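Side-chain contact in G-protein interacting protein 1 (Dictyostelium discoideum, PDB 5Z1N), which probably binds heterotrimeric G proteins and sequesters them in the cytosol during chemotaxis, with phospholipid held in its C-terminal helical domain: residues 42-47 and 122-127. Numbering follows the deposited sequence.
With PEF (di-palmitoyl-3-sn-phosphatidylethanolamine), chain B.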
ATOM      1  N   LEU A  42      -0.318  -7.108   6.797  1.00 13.49           N
ATOM      2  CA  LEU A  42       0.213  -8.464   6.895  1.00 18.83           C
ATOM      3  C   LEU A  42      -0.867  -9.509   6.638  1.00 12.29           C
ATOM      4  O   LEU A  42      -0.638 -10.476   5.910  1.00 13.43           O
ATOM      5  CB  LEU A  42       0.848  -8.679   8.267  1.00  9.98           C
ATOM      6  CG  LEU A  42       2.155  -7.921   8.498  1.00 15.22           C
ATOM      7  CD1 LEU A  42       2.523  -7.949   9.973  1.00 13.77           C
ATOM      8  CD2 LEU A  42       3.261  -8.518   7.645  1.00 16.20           C
ATOM      9  N   LYS A  43      -2.049  -9.327   7.226  1.00 12.09           N
ATOM     10  CA  LYS A  43      -3.124 -10.309   7.096  1.00 15.69           C
ATOM     11  C   LYS A  43      -3.567 -10.457   5.644  1.00 14.62           C
ATOM     12  O   LYS A  43      -3.677 -11.575   5.118  1.00 16.28           O
ATOM     13  CB  LYS A  43      -4.287  -9.881   7.990  1.00 14.04           C
ATOM     14  CG  LYS A  43      -5.613 -10.563   7.746  1.00 20.20           C
ATOM     15  CD  LYS A  43      -6.653  -9.961   8.681  1.00 29.86           C
ATOM     16  CE  LYS A  43      -7.830 -10.888   8.903  1.00 42.63           C
ATOM     17  NZ  LYS A  43      -8.672 -10.421  10.042  1.00 42.40           N
ATOM     18  N   ILE A  44      -3.819  -9.327   4.977  1.00 11.63           N
ATOM     19  CA  ILE A  44      -4.246  -9.357   3.581  1.00 10.16           C
ATOM     20  C   ILE A  44      -3.177 -10.010   2.714  1.00 11.26           C
ATOM     21  O   ILE A  44      -3.465 -10.905   1.907  1.00 11.63           O
ATOM     22  CB  ILE A  44      -4.570  -7.935   3.094  1.00  8.96           C
ATOM     23  CG1 ILE A  44      -5.695  -7.325   3.930  1.00  7.34           C
ATOM     24  CG2 ILE A  44      -4.933  -7.949   1.609  1.00 12.03           C
ATOM     25  CD1 ILE A  44      -5.809  -5.827   3.763  1.00  8.93           C
ATOM     26  N   LEU A  45      -1.925  -9.564   2.866  1.00  8.48           N
ATOM     27  CA  LEU A  45      -0.833 -10.122   2.072  1.00  9.18           C
ATOM     28  C   LEU A  45      -0.714 -11.626   2.275  1.00 12.95           C
ATOM     29  O   LEU A  45      -0.652 -12.392   1.306  1.00 12.69           O
ATOM     30  CB  LEU A  45       0.483  -9.443   2.443  1.00  9.47           C
ATOM     31  CG  LEU A  45       0.742  -8.034   1.928  1.00 12.35           C
ATOM     32  CD1 LEU A  45       1.910  -7.437   2.697  1.00 12.99           C
ATOM     33  CD2 LEU A  45       1.015  -8.053   0.428  1.00 14.37           C
ATOM     34  N   ILE A  46      -0.662 -12.060   3.536  1.00  9.58           N
ATOM     35  CA  ILE A  46      -0.518 -13.479   3.845  1.00 12.91           C
ATOM     36  C   ILE A  46      -1.633 -14.285   3.196  1.00 13.29           C
ATOM     37  O   ILE A  46      -1.390 -15.361   2.638  1.00 13.65           O
ATOM     38  CB  ILE A  46      -0.482 -13.694   5.372  1.00 17.00           C
ATOM     39  CG1 ILE A  46       0.825 -13.156   5.963  1.00 24.03           C
ATOM     40  CG2 ILE A  46      -0.665 -15.167   5.718  1.00 18.25           C
ATOM     41  CD1 ILE A  46       2.018 -13.323   5.064  1.00 27.71           C
ATOM     42  N   LYS A  47      -2.869 -13.776   3.241  1.00 14.63           N
ATOM     43  CA  LYS A  47      -3.977 -14.517   2.638  1.00 17.14           C
ATOM     44  C   LYS A  47      -3.823 -14.609   1.121  1.00 13.94           C
ATOM     45  O   LYS A  47      -3.969 -15.693   0.535  1.00 16.81           O
ATOM     46  CB  LYS A  47      -5.313 -13.870   3.012  1.00 18.02           C
ATOM     47  CG  LYS A  47      -6.535 -14.731   2.697  1.00 36.53           C
ATOM     48  CD  LYS A  47      -6.881 -15.681   3.845  1.00 41.87           C
ATOM     49  CE  LYS A  47      -8.371 -16.047   3.857  1.00 37.12           C
ATOM     50  NZ  LYS A  47      -8.696 -17.159   4.802  1.00 34.32           N
ATOM     51  N   ILE A 122     -13.523  -8.477   4.457  1.00  9.92           N
ATOM     52  CA  ILE A 122     -13.652  -7.662   3.253  1.00 13.31           C
ATOM     53  C   ILE A 122     -13.719  -6.185   3.630  1.00 13.66           C
ATOM     54  O   ILE A 122     -13.049  -5.334   3.021  1.00 10.57           O
ATOM     55  CB  ILE A 122     -14.881  -8.105   2.438  1.00 10.07           C
ATOM     56  CG1 ILE A 122     -14.722  -9.554   1.968  1.00  7.48           C
ATOM     57  CG2 ILE A 122     -15.122  -7.167   1.261  1.00 13.71           C
ATOM     58  CD1 ILE A 122     -13.639  -9.750   0.912  1.00 11.41           C
ATOM     59  N   GLN A 123     -14.521  -5.859   4.651  1.00  9.88           N
ATOM     60  CA  GLN A 123     -14.537  -4.494   5.167  1.00 13.02           C
ATOM     61  C   GLN A 123     -13.155  -4.087   5.658  1.00 10.13           C
ATOM     62  O   GLN A 123     -12.762  -2.923   5.531  1.00 10.66           O
ATOM     63  CB  GLN A 123     -15.560  -4.357   6.293  1.00 13.44           C
ATOM     64  CG  GLN A 123     -15.638  -2.947   6.882  1.00 12.54           C
ATOM     65  CD  GLN A 123     -16.533  -2.857   8.113  1.00 38.57           C
ATOM     66  OE1 GLN A 123     -16.318  -3.550   9.110  1.00 22.28           O
ATOM     67  NE2 GLN A 123     -17.539  -1.992   8.047  1.00 25.02           N
ATOM     68  N   LEU A 124     -12.409  -5.033   6.232  1.00  8.39           N
ATOM     69  CA  LEU A 124     -11.033  -4.745   6.625  1.00 14.25           C
ATOM     70  C   LEU A 124     -10.193  -4.343   5.418  1.00 10.30           C
ATOM     71  O   LEU A 124      -9.412  -3.384   5.489  1.00  9.83           O
ATOM     72  CB  LEU A 124     -10.430  -5.959   7.334  1.00 10.79           C
ATOM     73  CG  LEU A 124      -9.009  -5.873   7.897  1.00 21.47           C
ATOM     74  CD1 LEU A 124      -8.915  -6.683   9.181  1.00 28.52           C
ATOM     75  CD2 LEU A 124      -7.972  -6.361   6.885  1.00 16.33           C
ATOM     76  N   ILE A 125     -10.337  -5.064   4.302  1.00  8.00           N
ATOM     77  CA  ILE A 125      -9.648  -4.666   3.075  1.00 12.94           C
ATOM     78  C   ILE A 125     -10.011  -3.235   2.707  1.00 10.97           C
ATOM     79  O   ILE A 125      -9.137  -2.402   2.423  1.00  8.20           O
ATOM     80  CB  ILE A 125      -9.983  -5.632   1.927  1.00  8.32           C
ATOM     81  CG1 ILE A 125      -9.492  -7.042   2.242  1.00  7.97           C
ATOM     82  CG2 ILE A 125      -9.370  -5.133   0.622  1.00  8.92           C
ATOM     83  CD1 ILE A 125      -9.970  -8.061   1.248  1.00  9.46           C
ATOM     84  N   ARG A 126     -11.314  -2.925   2.720  1.00  9.14           N
ATOM     85  CA  ARG A 126     -11.769  -1.594   2.325  1.00  9.64           C
ATOM     86  C   ARG A 126     -11.179  -0.511   3.221  1.00  9.58           C
ATOM     87  O   ARG A 126     -10.696   0.517   2.733  1.00  9.66           O
ATOM     88  CB  ARG A 126     -13.298  -1.529   2.345  1.00 12.81           C
ATOM     89  CG  ARG A 126     -13.969  -2.341   1.248  1.00 10.99           C
ATOM     90  CD  ARG A 126     -15.414  -1.903   1.042  1.00 16.44           C
ATOM     91  NE  ARG A 126     -16.156  -1.874   2.300  1.00 19.66           N
ATOM     92  CZ  ARG A 126     -16.888  -2.883   2.761  1.00 33.34           C
ATOM     93  NH1 ARG A 126     -16.983  -4.011   2.064  1.00 21.49           N
ATOM     94  NH2 ARG A 126     -17.525  -2.765   3.920  1.00 19.87           N
ATOM     95  N   ASN A 127     -11.221  -0.716   4.541  1.00  8.70           N
ATOM     96  CA  ASN A 127     -10.713   0.298   5.463  1.00 10.71           C
ATOM     97  C   ASN A 127      -9.209   0.477   5.310  1.00  7.06           C
ATOM     98  O   ASN A 127      -8.701   1.609   5.348  1.00  8.63           O
ATOM     99  CB  ASN A 127     -11.050  -0.080   6.905  1.00 12.66           C
ATOM    100  CG  ASN A 127     -12.515   0.114   7.232  1.00 14.12           C
ATOM    101  OD1 ASN A 127     -13.211   0.896   6.584  1.00 20.61           O
ATOM    102  ND2 ASN A 127     -12.989  -0.592   8.252  1.00 16.67           N
TER
HETATM  103  C2  PEF B 401       6.976 -10.106  -0.998  1.00 24.15           C
HETATM  104  C1  PEF B 401       6.551 -11.127  -2.045  1.00 24.30           C
HETATM  105  N   PEF B 401       9.003 -12.201  -7.344  0.50 29.33           N
HETATM  106  C3  PEF B 401       8.403  -9.632  -1.224  1.00 13.45           C
HETATM  107  C4  PEF B 401       7.082 -12.393  -5.885  0.50 36.42           C
HETATM  108  C5  PEF B 401       7.683 -12.783  -7.228  0.50 35.46           C
HETATM  109  C10 PEF B 401       5.741  -8.423   0.161  1.00 22.40           C
HETATM  110  C11 PEF B 401       4.632  -7.402   0.220  1.00 29.38           C
HETATM  111  C12 PEF B 401       5.068  -6.122   0.925  1.00 23.00           C
HETATM  112  C13 PEF B 401       4.016  -5.053   0.651  1.00 20.54           C
HETATM  113  C14 PEF B 401       4.240  -3.760   1.427  1.00 21.61           C
HETATM  114  C15 PEF B 401       3.365  -2.665   0.820  1.00 27.43           C
HETATM  115  C16 PEF B 401       3.437  -1.367   1.610  1.00 35.38           C
HETATM  116  C17 PEF B 401       2.893  -0.191   0.802  1.00 32.13           C
HETATM  117  C18 PEF B 401       1.573  -0.526   0.115  1.00 30.61           C
HETATM  118  C19 PEF B 401       0.629   0.673   0.112  1.00 35.19           C
HETATM  119  C20 PEF B 401       1.302   1.939  -0.409  1.00 20.72           C
HETATM  120  C21 PEF B 401       1.091   3.094   0.562  1.00 21.44           C
HETATM  121  C22 PEF B 401       1.861   4.337   0.131  1.00 20.19           C
HETATM  122  C23 PEF B 401       1.968   5.341   1.274  1.00 14.73           C
HETATM  123  C24 PEF B 401       2.629   6.630   0.802  1.00 14.44           C
HETATM  124  C25 PEF B 401       2.899   7.566   1.960  1.00 20.26           C
HETATM  125  C30 PEF B 401       8.404  -7.303  -2.060  1.00 27.79           C
HETATM  126  C31 PEF B 401       8.412  -6.313  -3.199  1.00 27.61           C
HETATM  127  C32 PEF B 401       7.017  -5.731  -3.391  1.00 25.24           C
HETATM  128  C33 PEF B 401       6.054  -6.765  -3.960  1.00 29.79           C
HETATM  129  C34 PEF B 401       4.622  -6.459  -3.538  1.00 39.05           C
HETATM  130  C35 PEF B 401       3.627  -7.359  -4.262  1.00 40.18           C
HETATM  131  C36 PEF B 401       2.331  -7.500  -3.472  1.00 51.35           C
HETATM  132  C37 PEF B 401       1.179  -7.986  -4.346  1.00 40.40           C
HETATM  133  C38 PEF B 401      -0.052  -8.298  -3.498  1.00 37.89           C
HETATM  134  C39 PEF B 401      -1.286  -7.566  -4.012  1.00 42.95           C
HETATM  135  C40 PEF B 401      -2.532  -7.904  -3.198  1.00 35.70           C
HETATM  136  C41 PEF B 401      -2.380  -7.518  -1.730  1.00 41.06           C
HETATM  137  C42 PEF B 401      -2.208  -6.013  -1.545  1.00 31.45           C
HETATM  138  C43 PEF B 401      -2.257  -5.643  -0.067  1.00 17.80           C
HETATM  139  C44 PEF B 401      -2.049  -4.149   0.145  1.00 33.59           C
HETATM  140  C45 PEF B 401      -2.323  -3.770   1.585  1.00 23.97           C
HETATM  141  O4  PEF B 401       6.326  -8.789   1.165  1.00 14.21           O
HETATM  142  O5  PEF B 401       8.389  -6.923  -0.900  1.00 28.09           O
HETATM  143  O2  PEF B 401       6.118  -8.980  -1.125  1.00 20.00           O
HETATM  144  O3  PEF B 401       8.389  -8.730  -2.326  1.00 29.60           O
HETATM  145  O1P PEF B 401       8.383 -14.273  -2.940  1.00 16.64           O
HETATM  146  O2P PEF B 401       6.002 -13.392  -3.629  1.00 18.79           O
HETATM  147  O3P PEF B 401       7.680 -11.863  -2.500  1.00 22.49           O
HETATM  148  O4P PEF B 401       8.024 -12.624  -4.839  1.00 28.97           O
HETATM  149  P   PEF B 401       7.478 -13.162  -3.430  1.00 19.14           P
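I44 reaches from helix 31-53 to L124 and I125 on helix 119-132, forming an aliphatic cluster; no hydrogen bond links the two segments. Its CD1 lies 3.8 Å from CD2 of L124, the two side chains sliding past each other in opposite senses, and its CG1 comes within 4.2 Å of CG1 of I125. The other branch serves a different partner: chi1 of -60° turns CG1 toward helix 119-132 and puts CG2, anti to the backbone N, against the acyl chain of the bound phosphatidylethanolamine, 3.9 Å from PEF C43. Replacing I44 by an alanine removes both branches and would probably leave L124 CD2 without its partner and open a gap between helix 119-132 and the lipid tail.

The extended K43 chain passes at a slant over the end of L124, CD and NZ both near its CD1, with NZ 3.8 Å from L124 CD1, while the ammonium group is held by a hydrogen bond to OD1 of N121, on the same helix 119-132. Outside the two segments, I125 also packs on V110 and L113 of helix 92-113. One residue on from I44, L45 sets CD1 3.7 Å from PEF C11 and leans on I18 of helix 12-28. Segments 42-47 and 122-127 cross at -119° with their axes 10.9 Å apart, joining helix 119-132 to helix 31-53, whose I44 and L45 line the phospholipid pocket of the all-helical TNFAIP8-like domain of Gip1.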